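Local coordinates for response regulator receiver protein (Pseudoalteromonas atlantica T6c, PDB 3KTO) that probably acts as a CheY-like receiver module of two-component signalling, with a likely role in regulating transcription, at residues Q34-A37 with S41-R44; E69-L74 with L81-M86; S88-P93 with A104-K109; K63-I68 with A95-R100; D50-I55 with Q121-G126. All blocks are in the same frame, centred on the assembly; numbering follows the deposited sequence.

Contact 1: Q34-A37 with S41-R44; sequences QCFA and SFMR
Phe42 turns the edge of its ring onto the face of Phe36, and this T-shaped aromatic pair is the tight part of the contact. The ring centroids lie 5.4 Å apart with the planes at 77°, and the closest approach is from Phe42 CD1 to Phe36 CD2, at 3.6 Å. Phe42 covers that face with its backbone as well: its CA stands 4.2 Å from the centroid of the Phe36 ring, close enough to the ring normal to count as a CH-pi contact. Two torsions make this possible. Phe36 sets CG anti to its carbonyl carbon (chi1 -64°), which carries the ring across to the helix, while Phe42 holds CG opposite its own nitrogen (chi1 175°) and swings the ring round so that its CD1 edge points at the face of Phe36. Buried Phe42 continues inward, edge-to-face with Tyr10 and against Val12 and Leu74, so the pair extends the hydrophobic core.

The other side is looser and wetter. Ser41 OG approaches the rim of the Phe36 ring in its plane, 3.6 Å from CD1, and no direct hydrogen bond spans the two segments. A water does that work: it accepts from Ala37 N at 3.0 Å and pairs with Ser41 OG at 2.8 Å. A ring on the outermost strand 32-36, clasped by the short helix 39-42 that follows it, belongs to the alternating strand-and-helix architecture of the CheY-like receiver fold.

Contact 2: E69-L74 with L81-M86; sequences ELLETL and LPTIVM
Leu71 carries CG anti to the backbone nitrogen (chi1 173°) and so projects both methyls from helix 66-76 at strand 83-87, where Thr83 places OG1 opposite its carbonyl carbon (chi1 -59°), facing the leucine. The two side chains meet tip to tip, with Leu71 CD1 3.8 Å from Thr83 OG1. The second branch crosses Val85 at a slant, Leu71 CD2 lying 4.1 Å from Val85 CG2; one leucine thus spans two strand residues that point to the same side of the sheet. This is helix-on-strand packing within the beta-alpha-beta unit formed by strand 51-57, helix 66-76 and strand 83-87, the repeating element of the receiver fold. Thr83 is buried, yet its hydroxyl is satisfied close to home: OG1 donates to Leu81 O at 2.9 Å, coming from above the carbonyl plane. That bond fixes the rotation of the side chain and leaves the hydroxyl oxygen to serve as packing surface for the leucine methyl. A valine in its place would probably leave Leu81 O without this donor and the residues leading into the strand freer to shift. Thr83 also touches Met54 and Ile56 of the adjacent strand 51-57.

Contact 3: S88-P93 with A104-K109; sequences SSSDIP and ADFIEK
Ser88 and Lys109 bring their backbones together just past the ends of their strands, CA to CA 4.3 Å, and Ser88 CA directs its hydrogen at Lys109 O over 3.3 Å with an angle of 152° at the hydrogen. Their side chains meet at the base, where Ser88 CB lies 4.0 Å from Lys109 CB. Beyond that point the lysine bends at chi3, and its NZ reaches salt bridges with Asp13 and Glu57. This follows the receiver-domain pattern, in which a lysine just after the last strand faces an acidic cluster at the strand ends; here the contact ties the loop between strand 83-87 and helix 92-100 to strand 105-108 and the lysine after it, within one beta-alpha-beta unit. Further along, Ser90 OG sits obliquely beside the far end of the Phe106 ring, 3.3 Å from CZ, while its CB rests 3.8 Å from the same atom. The hydroxyl itself donates to Asp91 O at 3.1 Å, tilted from the carbonyl plane, just ahead of helix 92-100. With a glycine here, both the touch on the end of the phenyl ring and the bond to Asp91 O would go, and the segment leading into the helix is likely to become more mobile. Asp91 OD1 caps Thr94 N, and its OD2 pairs with Lys64.

Contact 4: K63-I68 with A95-R100; sequences KKDSGI and AVRAMR
Asp65 and Arg97 form a salt bridge between the start of helix 66-76 and helix 92-100, neighbouring helices of the alpha/beta receiver fold. Arg97 NH1 donates to Asp65 OD2 at 3.2 Å, a bent bond of 141° that meets the oxygen on its anti side. Carboxylate and guanidinium stand nearly perpendicular, their planes 86° apart, so a single oxygen and a single nitrogen carry the pairing. Beneath it the helices pack through aliphatic groups: Ile68 CG2 presses on Arg97 CG at 3.6 Å, and Ile68 CD1 reaches Ala98 CB at 4.0 Å. Ile68 and Ala98 are buried, whereas the charged pair lies nearer the surface.

Second-shell bonds position both charges. Arg97 is extended, with CG anti to its own nitrogen (chi1 178°). It lays its chain across Ile68 and offers NE to a stronger partner, Glu72; the guanidinium is therefore shared between two acids. On the other side, Asp65 OD1 is bonded to Thr94 OG1 and its backbone N to His59 ND1. A type II turn from Lys63 to Ser66 presents the aspartate, which occupies the third position with positive phi, and Ser66 N closes that turn on Lys63 O at 3.0 Å.

Contact 5: D50-I55 with Q121-G126; sequences DAIGMI and QQIING
Ile52 and Ile123 supply most of the apolar packing between strand 51-55 and helix 121-126. Ile52 CD1 comes within 4.0 Å of Ile123 CG2, the two side chains passing each other at a slant. The same methyl also reaches along the helix to Ile124, 3.8 Å from its CA and 4.1 Å from its CG1, and so settles between two successive residues. Ile52 achieves this with CG1 in the crowded position between its backbone nitrogen and carbonyl carbon (chi1 62°), which sends CD1 out at the helix.

Side chain against backbone is the second kind of contact. Ile123 CG2 packs on the strand itself, 3.5 Å from Ile52 O and 4.1 Å from Gly53 CA. A side chain on Gly53 would run into that methyl, so the absence of one lets the helix come close: the axes approach to 8.1 Å and run almost antiparallel, at 160°.

Backbone hydrogen bonds run within the sheet and within the helix. Gly53 pairs with Tyr10, and Met54 with Ile84 and with Pro82 just before strand 83-87, linking strand 51-57 to its neighbours, while Ile123 also covers Pro82 and Ile84. As no hydrogen bond crosses between the two segments, apolar packing joins them here: the C-terminal helix is laid on one face of the central sheet by branched aliphatic groups, whose fit depends on a bare glycine beneath.

From the N terminus, contact 1 closes first, a tight loop joining edge strand 32-36 to the helix after it. Contact 5 then opens at strand 51-57 and closes only in the C-terminal helix 113-127, so contacts 2, 3 and 4 all nest within it. Contact 2 is nested again inside contact 4: the helix 66-76 they share packs on strand 83-87 and on helix 92-100. Contacts 3 and 4 cross, their segments alternating along the chain, which interlocks helix 92-100 with strand 105-108. Contact 1 touches contact 2 through Phe42 and Met43, and contact 5 through Phe42, while contacts 3 and 5 remain about 5 Å apart at their nearest atoms.

Contact 1: Q34-A37 with S41-R44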
# COMPACT_ATOMS: atom_id res chain seq x y z
N GLN A 34 -1.49 -3.52 22.60
CA GLN A 34 -0.58 -2.39 22.74
C GLN A 34 0.25 -2.30 21.45
O GLN A 34 0.97 -3.24 21.10
CB GLN A 34 0.33 -2.60 23.95
CG GLN A 34 1.34 -1.49 24.15
CD GLN A 34 1.85 -1.44 25.58
OE1 GLN A 34 1.97 -2.47 26.25
NE2 GLN A 34 2.16 -0.23 26.05
N CYS A 35 0.15 -1.17 20.76
CA CYS A 35 0.81 -0.96 19.48
C CYS A 35 2.07 -0.11 19.45
O CYS A 35 2.27 0.76 20.30
CB CYS A 35 -0.19 -0.38 18.49
SG CYS A 35 -1.72 -1.33 18.38
N PHE A 36 2.88 -0.35 18.43
CA PHE A 36 4.15 0.35 18.22
C PHE A 36 4.34 0.57 16.73
O PHE A 36 4.11 -0.34 15.92
CB PHE A 36 5.30 -0.47 18.78
CG PHE A 36 5.23 -0.66 20.26
CD1 PHE A 36 5.72 0.33 21.12
CD2 PHE A 36 4.64 -1.79 20.80
CE1 PHE A 36 5.61 0.19 22.50
CE2 PHE A 36 4.52 -1.93 22.19
CZ PHE A 36 5.01 -0.94 23.03
N ALA A 37 4.77 1.77 16.36
CA ALA A 37 4.96 2.11 14.96
C ALA A 37 6.29 1.71 14.33
O ALA A 37 6.49 1.91 13.13
CB ALA A 37 4.74 3.61 14.78
N SER A 41 10.92 1.75 18.30
CA SER A 41 9.98 2.10 19.35
C SER A 41 9.66 0.91 20.25
O SER A 41 9.60 1.05 21.48
CB SER A 41 8.69 2.65 18.75
OG SER A 41 7.77 2.98 19.77
N PHE A 42 9.43 -0.25 19.65
CA PHE A 42 9.12 -1.44 20.44
C PHE A 42 10.30 -1.87 21.31
O PHE A 42 10.10 -2.36 22.42
CB PHE A 42 8.74 -2.62 19.56
CG PHE A 42 8.54 -3.89 20.33
CD1 PHE A 42 7.41 -4.07 21.12
CD2 PHE A 42 9.52 -4.88 20.33
CE1 PHE A 42 7.25 -5.21 21.91
CE2 PHE A 42 9.38 -6.02 21.11
CZ PHE A 42 8.24 -6.18 21.91
N MSE A 43 11.51 -1.71 20.79
CA MSE A 43 12.71 -2.11 21.53
C MSE A 43 12.96 -1.26 22.77
O MSE A 43 13.83 -1.60 23.57
CB MSE A 43 13.93 -2.08 20.61
CG MSE A 43 13.94 -3.20 19.59
SE MSE A 43 13.83 -4.94 20.40
CE MSE A 43 15.47 -5.67 19.68
N ARG A 44 12.21 -0.18 22.93
CA ARG A 44 12.35 0.69 24.10
C ARG A 44 11.33 0.26 25.14
O ARG A 44 11.31 0.77 26.26
CB ARG A 44 12.09 2.15 23.73
CG ARG A 44 13.20 2.82 22.95
CD ARG A 44 12.76 4.22 22.55
NE ARG A 44 13.87 5.04 22.07
CZ ARG A 44 14.68 4.71 21.07
NH1 ARG A 44 14.53 3.55 20.44
NH2 ARG A 44 15.65 5.53 20.70
O HOH W 1 5.45 3.74 18.50

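Contact 2: E69-L74 with L81-M86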
# COMPACT_ATOMS: atom_id res chain seq x y z
N GLU A 69 13.33 -9.85 11.24
CA GLU A 69 14.63 -9.69 11.90
C GLU A 69 14.35 -9.38 13.39
O GLU A 69 15.01 -9.90 14.29
CB GLU A 69 15.40 -8.55 11.24
CG GLU A 69 16.79 -8.32 11.76
CD GLU A 69 17.50 -7.21 11.02
OE1 GLU A 69 16.95 -6.09 10.96
OE2 GLU A 69 18.61 -7.44 10.49
N LEU A 70 13.35 -8.54 13.63
CA LEU A 70 12.98 -8.20 15.00
C LEU A 70 12.62 -9.49 15.74
O LEU A 70 13.08 -9.72 16.86
CB LEU A 70 11.78 -7.25 15.03
CG LEU A 70 11.15 -6.98 16.40
CD1 LEU A 70 12.18 -6.40 17.36
CD2 LEU A 70 9.99 -6.01 16.21
N LEU A 71 11.81 -10.34 15.11
CA LEU A 71 11.42 -11.60 15.73
C LEU A 71 12.66 -12.45 16.02
O LEU A 71 12.80 -13.00 17.10
CB LEU A 71 10.47 -12.40 14.81
CG LEU A 71 10.11 -13.82 15.25
CD1 LEU A 71 9.61 -13.83 16.70
CD2 LEU A 71 9.04 -14.38 14.31
N GLU A 72 13.56 -12.55 15.04
CA GLU A 72 14.78 -13.33 15.21
C GLU A 72 15.61 -12.80 16.38
O GLU A 72 16.15 -13.58 17.17
CB GLU A 72 15.60 -13.30 13.92
CG GLU A 72 14.85 -13.89 12.72
CD GLU A 72 15.60 -13.73 11.40
OE1 GLU A 72 16.45 -12.83 11.29
OE2 GLU A 72 15.30 -14.50 10.46
N THR A 73 15.71 -11.48 16.50
CA THR A 73 16.47 -10.87 17.58
C THR A 73 15.89 -11.23 18.94
O THR A 73 16.63 -11.61 19.85
CB THR A 73 16.49 -9.34 17.44
OG1 THR A 73 17.26 -8.99 16.28
CG2 THR A 73 17.11 -8.70 18.69
N LEU A 74 14.58 -11.09 19.08
CA LEU A 74 13.90 -11.39 20.33
C LEU A 74 14.06 -12.86 20.70
O LEU A 74 14.25 -13.19 21.87
CB LEU A 74 12.42 -11.05 20.23
CG LEU A 74 12.06 -9.58 20.03
CD1 LEU A 74 10.56 -9.47 19.80
CD2 LEU A 74 12.48 -8.75 21.25
N LEU A 81 7.47 -15.54 22.63
CA LEU A 81 6.05 -15.24 22.63
C LEU A 81 5.47 -15.65 21.28
O LEU A 81 6.07 -15.36 20.25
CB LEU A 81 5.82 -13.74 22.83
CG LEU A 81 6.33 -13.10 24.12
CD1 LEU A 81 6.23 -11.59 24.02
CD2 LEU A 81 5.54 -13.62 25.31
N PRO A 82 4.32 -16.33 21.28
CA PRO A 82 3.71 -16.75 20.02
C PRO A 82 3.58 -15.51 19.16
O PRO A 82 2.98 -14.52 19.59
CB PRO A 82 2.35 -17.29 20.46
CG PRO A 82 2.61 -17.79 21.84
CD PRO A 82 3.48 -16.71 22.43
N THR A 83 4.13 -15.55 17.96
CA THR A 83 4.09 -14.39 17.08
C THR A 83 3.42 -14.64 15.74
O THR A 83 3.72 -15.62 15.05
CB THR A 83 5.51 -13.86 16.83
OG1 THR A 83 6.11 -13.50 18.09
CG2 THR A 83 5.48 -12.66 15.91
N ILE A 84 2.51 -13.74 15.39
CA ILE A 84 1.80 -13.80 14.12
C ILE A 84 2.48 -12.76 13.22
O ILE A 84 2.50 -11.58 13.54
CB ILE A 84 0.31 -13.37 14.28
CG1 ILE A 84 -0.41 -14.30 15.26
CG2 ILE A 84 -0.38 -13.39 12.94
CD1 ILE A 84 -1.84 -13.85 15.56
N VAL A 85 3.07 -13.20 12.12
CA VAL A 85 3.71 -12.27 11.20
C VAL A 85 2.75 -11.96 10.04
O VAL A 85 2.11 -12.86 9.50
CB VAL A 85 5.03 -12.87 10.66
CG1 VAL A 85 5.61 -11.96 9.60
CG2 VAL A 85 6.03 -13.02 11.82
N MSE A 86 2.62 -10.67 9.70
CA MSE A 86 1.72 -10.24 8.64
C MSE A 86 2.48 -9.41 7.61
O MSE A 86 3.46 -8.74 7.94
CB MSE A 86 0.58 -9.41 9.22
CG MSE A 86 -0.22 -10.12 10.31
SE MSE A 86 -1.71 -9.05 10.95
CE MSE A 86 -2.97 -9.49 9.55

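Contact 3: S88-P93 with A104-K109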
# COMPACT_ATOMS: atom_id res chain seq x y z
N SER A 88 1.74 -7.27 3.61
CA SER A 88 0.86 -6.92 2.50
C SER A 88 1.63 -7.18 1.22
O SER A 88 1.10 -7.04 0.11
CB SER A 88 0.44 -5.45 2.60
OG SER A 88 1.57 -4.62 2.80
N SER A 89 2.89 -7.57 1.39
CA SER A 89 3.80 -7.87 0.29
C SER A 89 4.67 -9.03 0.74
O SER A 89 5.25 -9.00 1.83
CB SER A 89 4.68 -6.66 -0.01
OG SER A 89 5.68 -6.99 -0.95
N SER A 90 4.77 -10.07 -0.08
CA SER A 90 5.60 -11.19 0.33
C SER A 90 5.96 -12.20 -0.73
O SER A 90 5.13 -12.58 -1.55
CB SER A 90 4.91 -11.92 1.49
OG SER A 90 5.60 -13.12 1.81
N ASP A 91 7.22 -12.63 -0.72
CA ASP A 91 7.67 -13.66 -1.64
C ASP A 91 7.87 -14.91 -0.79
O ASP A 91 7.74 -14.86 0.43
CB ASP A 91 8.97 -13.27 -2.36
CG ASP A 91 10.08 -12.83 -1.42
OD1 ASP A 91 10.18 -13.36 -0.29
OD2 ASP A 91 10.87 -11.97 -1.85
N ILE A 92 8.16 -16.02 -1.44
CA ILE A 92 8.34 -17.27 -0.72
C ILE A 92 9.46 -17.25 0.33
O ILE A 92 9.26 -17.72 1.45
CB ILE A 92 8.58 -18.44 -1.70
CG1 ILE A 92 7.36 -18.66 -2.59
CG2 ILE A 92 8.91 -19.68 -0.94
CD1 ILE A 92 6.06 -18.72 -1.85
N PRO A 93 10.65 -16.72 -0.02
CA PRO A 93 11.73 -16.70 0.98
C PRO A 93 11.37 -15.97 2.28
O PRO A 93 11.77 -16.40 3.36
CB PRO A 93 12.88 -16.04 0.22
CG PRO A 93 12.67 -16.54 -1.18
CD PRO A 93 11.16 -16.34 -1.35
N ALA A 104 4.26 -18.21 14.68
CA ALA A 104 3.16 -19.16 14.86
C ALA A 104 2.33 -19.24 13.57
O ALA A 104 1.74 -20.26 13.27
CB ALA A 104 2.27 -18.73 16.03
N ASP A 105 2.29 -18.14 12.83
CA ASP A 105 1.57 -18.09 11.56
C ASP A 105 2.06 -16.89 10.75
O ASP A 105 2.67 -15.97 11.30
CB ASP A 105 0.05 -17.98 11.81
CG ASP A 105 -0.79 -18.37 10.57
OD1 ASP A 105 -0.25 -19.00 9.65
OD2 ASP A 105 -2.00 -18.05 10.54
N PHE A 106 1.84 -16.94 9.44
CA PHE A 106 2.22 -15.87 8.53
C PHE A 106 0.92 -15.58 7.79
O PHE A 106 0.35 -16.47 7.16
CB PHE A 106 3.30 -16.37 7.56
CG PHE A 106 3.86 -15.29 6.68
CD1 PHE A 106 4.99 -14.60 7.04
CD2 PHE A 106 3.22 -14.96 5.49
CE1 PHE A 106 5.50 -13.58 6.24
CE2 PHE A 106 3.72 -13.94 4.67
CZ PHE A 106 4.86 -13.25 5.05
N ILE A 107 0.43 -14.34 7.88
CA ILE A 107 -0.82 -13.94 7.25
C ILE A 107 -0.62 -12.83 6.22
O ILE A 107 -0.08 -11.77 6.53
CB ILE A 107 -1.84 -13.40 8.30
CG1 ILE A 107 -2.09 -14.44 9.39
CG2 ILE A 107 -3.15 -13.06 7.61
CD1 ILE A 107 -3.01 -13.95 10.49
N GLU A 108 -1.06 -13.07 4.99
CA GLU A 108 -0.93 -12.05 3.95
C GLU A 108 -2.05 -11.04 4.16
O GLU A 108 -3.14 -11.40 4.60
CB GLU A 108 -1.08 -12.68 2.56
CG GLU A 108 0.00 -13.67 2.19
CD GLU A 108 -0.38 -14.49 0.98
OE1 GLU A 108 -1.15 -15.47 1.14
OE2 GLU A 108 0.08 -14.16 -0.14
N LYS A 109 -1.76 -9.77 3.87
CA LYS A 109 -2.75 -8.70 3.97
C LYS A 109 -2.99 -8.20 2.54
O LYS A 109 -2.07 -8.18 1.73
CB LYS A 109 -2.21 -7.54 4.83
CG LYS A 109 -2.05 -7.87 6.30
CD LYS A 109 -1.76 -6.61 7.12
CE LYS A 109 -0.38 -6.03 6.83
NZ LYS A 109 -0.09 -4.82 7.67

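Contact 4: K63-I68 with A95-R100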
# COMPACT_ATOMS: atom_id res chain seq x y z
N LYS A 63 11.28 -1.71 4.94
CA LYS A 63 12.60 -2.34 5.00
C LYS A 63 12.30 -3.84 4.96
O LYS A 63 11.83 -4.41 5.94
CB LYS A 63 13.31 -1.99 6.31
CG LYS A 63 13.97 -0.62 6.30
CD LYS A 63 12.97 0.51 6.26
CE LYS A 63 13.68 1.86 6.12
NZ LYS A 63 14.80 1.99 7.09
N LYS A 64 12.56 -4.47 3.83
CA LYS A 64 12.26 -5.87 3.65
C LYS A 64 12.72 -6.76 4.78
O LYS A 64 13.86 -6.69 5.20
CB LYS A 64 12.85 -6.39 2.33
CG LYS A 64 12.30 -7.75 1.93
CD LYS A 64 12.87 -8.19 0.59
CE LYS A 64 12.18 -9.44 0.08
NZ LYS A 64 12.81 -9.93 -1.18
N ASP A 65 11.80 -7.58 5.28
CA ASP A 65 12.08 -8.52 6.35
C ASP A 65 12.50 -7.93 7.70
O ASP A 65 12.84 -8.68 8.59
CB ASP A 65 13.17 -9.51 5.91
CG ASP A 65 12.69 -10.47 4.82
OD1 ASP A 65 11.48 -10.48 4.51
OD2 ASP A 65 13.55 -11.21 4.29
N SER A 66 12.46 -6.60 7.86
CA SER A 66 12.89 -6.02 9.14
C SER A 66 12.04 -6.49 10.33
O SER A 66 12.54 -6.60 11.45
CB SER A 66 12.91 -4.49 9.07
OG SER A 66 11.65 -3.92 8.77
N GLY A 67 10.77 -6.79 10.09
CA GLY A 67 9.92 -7.27 11.16
C GLY A 67 10.34 -8.67 11.58
O GLY A 67 10.35 -8.99 12.77
N ILE A 68 10.71 -9.50 10.61
CA ILE A 68 11.15 -10.86 10.88
C ILE A 68 12.49 -10.80 11.62
O ILE A 68 12.74 -11.59 12.52
CB ILE A 68 11.29 -11.66 9.57
CG1 ILE A 68 9.91 -11.78 8.91
CG2 ILE A 68 11.85 -13.05 9.85
CD1 ILE A 68 9.96 -12.27 7.46
N ALA A 95 8.37 -15.72 3.67
CA ALA A 95 7.47 -16.61 4.42
C ALA A 95 8.29 -17.70 5.12
O ALA A 95 8.08 -17.98 6.30
CB ALA A 95 6.44 -17.25 3.48
N VAL A 96 9.21 -18.30 4.38
CA VAL A 96 10.06 -19.35 4.93
C VAL A 96 10.93 -18.82 6.07
O VAL A 96 11.07 -19.46 7.11
CB VAL A 96 10.96 -19.97 3.83
CG1 VAL A 96 11.97 -20.94 4.44
CG2 VAL A 96 10.09 -20.70 2.80
N ARG A 97 11.51 -17.64 5.88
CA ARG A 97 12.34 -17.06 6.93
C ARG A 97 11.50 -16.83 8.19
O ARG A 97 11.96 -17.04 9.31
CB ARG A 97 12.93 -15.73 6.44
CG ARG A 97 13.77 -15.04 7.47
CD ARG A 97 14.35 -13.74 6.92
NE ARG A 97 15.23 -13.12 7.90
CZ ARG A 97 15.97 -12.05 7.66
NH1 ARG A 97 15.93 -11.46 6.47
NH2 ARG A 97 16.74 -11.55 8.62
N ALA A 98 10.25 -16.42 7.99
CA ALA A 98 9.33 -16.17 9.09
C ALA A 98 9.08 -17.45 9.87
O ALA A 98 9.14 -17.46 11.11
CB ALA A 98 8.02 -15.63 8.56
N MSE A 99 8.80 -18.54 9.16
CA MSE A 99 8.54 -19.81 9.83
C MSE A 99 9.79 -20.32 10.57
O MSE A 99 9.68 -20.84 11.67
CB MSE A 99 8.02 -20.86 8.83
CG MSE A 99 6.67 -20.49 8.16
SE MSE A 99 5.31 -19.74 9.33
CE MSE A 99 5.87 -17.94 9.24
N ARG A 100 10.97 -20.14 9.98
CA ARG A 100 12.19 -20.58 10.66
C ARG A 100 12.47 -19.69 11.87
O ARG A 100 13.21 -20.08 12.78
CB ARG A 100 13.39 -20.52 9.71
CG ARG A 100 13.45 -21.69 8.76
CD ARG A 100 14.54 -21.53 7.73
NE ARG A 100 14.71 -22.74 6.94
CZ ARG A 100 15.21 -22.76 5.71
NH1 ARG A 100 15.59 -21.62 5.14
NH2 ARG A 100 15.34 -23.91 5.05

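Contact 5: D50-I55 with Q121-G126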
# COMPACT_ATOMS: atom_id res chain seq x y z
N ASP A 50 2.76 -9.72 31.47
CA ASP A 50 1.38 -10.01 31.09
C ASP A 50 1.22 -10.14 29.58
O ASP A 50 0.11 -10.32 29.06
CB ASP A 50 0.45 -8.91 31.63
CG ASP A 50 0.40 -8.89 33.14
OD1 ASP A 50 -0.14 -9.85 33.73
OD2 ASP A 50 0.91 -7.91 33.74
N ALA A 51 2.34 -10.04 28.87
CA ALA A 51 2.32 -10.17 27.42
C ALA A 51 2.27 -11.66 27.10
O ALA A 51 3.06 -12.45 27.63
CB ALA A 51 3.57 -9.55 26.81
N ILE A 52 1.34 -12.04 26.23
CA ILE A 52 1.19 -13.44 25.85
C ILE A 52 1.50 -13.67 24.38
O ILE A 52 1.72 -14.80 23.97
CB ILE A 52 -0.25 -13.93 26.14
CG1 ILE A 52 -1.25 -13.13 25.31
CG2 ILE A 52 -0.56 -13.78 27.63
CD1 ILE A 52 -2.66 -13.68 25.33
N GLY A 53 1.51 -12.61 23.58
CA GLY A 53 1.81 -12.77 22.16
C GLY A 53 2.20 -11.50 21.43
O GLY A 53 2.24 -10.42 22.02
N MSE A 54 2.50 -11.64 20.14
CA MSE A 54 2.88 -10.50 19.31
C MSE A 54 2.38 -10.64 17.87
O MSE A 54 2.16 -11.74 17.38
CB MSE A 54 4.41 -10.33 19.29
CG MSE A 54 5.03 -9.82 20.60
SE MSE A 54 6.91 -9.32 20.44
CE MSE A 54 6.72 -8.02 19.09
N ILE A 55 2.21 -9.50 17.22
CA ILE A 55 1.79 -9.44 15.82
C ILE A 55 2.78 -8.45 15.23
O ILE A 55 2.94 -7.33 15.73
CB ILE A 55 0.37 -8.90 15.67
CG1 ILE A 55 -0.61 -9.82 16.40
CG2 ILE A 55 0.02 -8.79 14.18
CD1 ILE A 55 -2.08 -9.44 16.24
N GLN A 121 -7.13 -15.75 19.25
CA GLN A 121 -7.87 -16.48 20.27
C GLN A 121 -7.06 -17.69 20.72
O GLN A 121 -7.02 -18.03 21.91
CB GLN A 121 -9.23 -16.94 19.73
CG GLN A 121 -10.18 -17.47 20.79
CD GLN A 121 -10.63 -16.39 21.76
OE1 GLN A 121 -10.19 -16.34 22.91
NE2 GLN A 121 -11.50 -15.50 21.29
N GLN A 122 -6.42 -18.34 19.76
CA GLN A 122 -5.60 -19.51 20.06
C GLN A 122 -4.48 -19.14 21.03
O GLN A 122 -4.20 -19.87 21.98
CB GLN A 122 -5.01 -20.07 18.76
CG GLN A 122 -4.19 -21.34 18.95
CD GLN A 122 -3.76 -21.97 17.64
OE1 GLN A 122 -4.59 -22.39 16.83
NE2 GLN A 122 -2.45 -22.05 17.43
N ILE A 123 -3.84 -18.00 20.79
CA ILE A 123 -2.77 -17.54 21.67
C ILE A 123 -3.34 -17.23 23.05
O ILE A 123 -2.73 -17.52 24.08
CB ILE A 123 -2.11 -16.26 21.10
CG1 ILE A 123 -1.35 -16.60 19.81
CG2 ILE A 123 -1.18 -15.64 22.13
CD1 ILE A 123 -0.82 -15.39 19.07
N ILE A 124 -4.53 -16.64 23.08
CA ILE A 124 -5.20 -16.30 24.32
C ILE A 124 -5.46 -17.58 25.14
O ILE A 124 -5.13 -17.64 26.32
CB ILE A 124 -6.55 -15.59 24.05
CG1 ILE A 124 -6.29 -14.19 23.49
CG2 ILE A 124 -7.38 -15.50 25.33
CD1 ILE A 124 -7.53 -13.47 23.02
N ASN A 125 -6.04 -18.58 24.49
CA ASN A 125 -6.35 -19.85 25.15
C ASN A 125 -5.11 -20.62 25.57
O ASN A 125 -5.04 -21.12 26.69
CB ASN A 125 -7.20 -20.74 24.23
CG ASN A 125 -8.51 -20.09 23.85
OD1 ASN A 125 -9.01 -19.21 24.54
ND2 ASN A 125 -9.09 -20.55 22.74
N GLY A 126 -4.15 -20.72 24.67
CA GLY A 126 -2.92 -21.44 24.98
C GLY A 126 -2.16 -20.78 26.11
O GLY A 126 -1.32 -21.41 26.76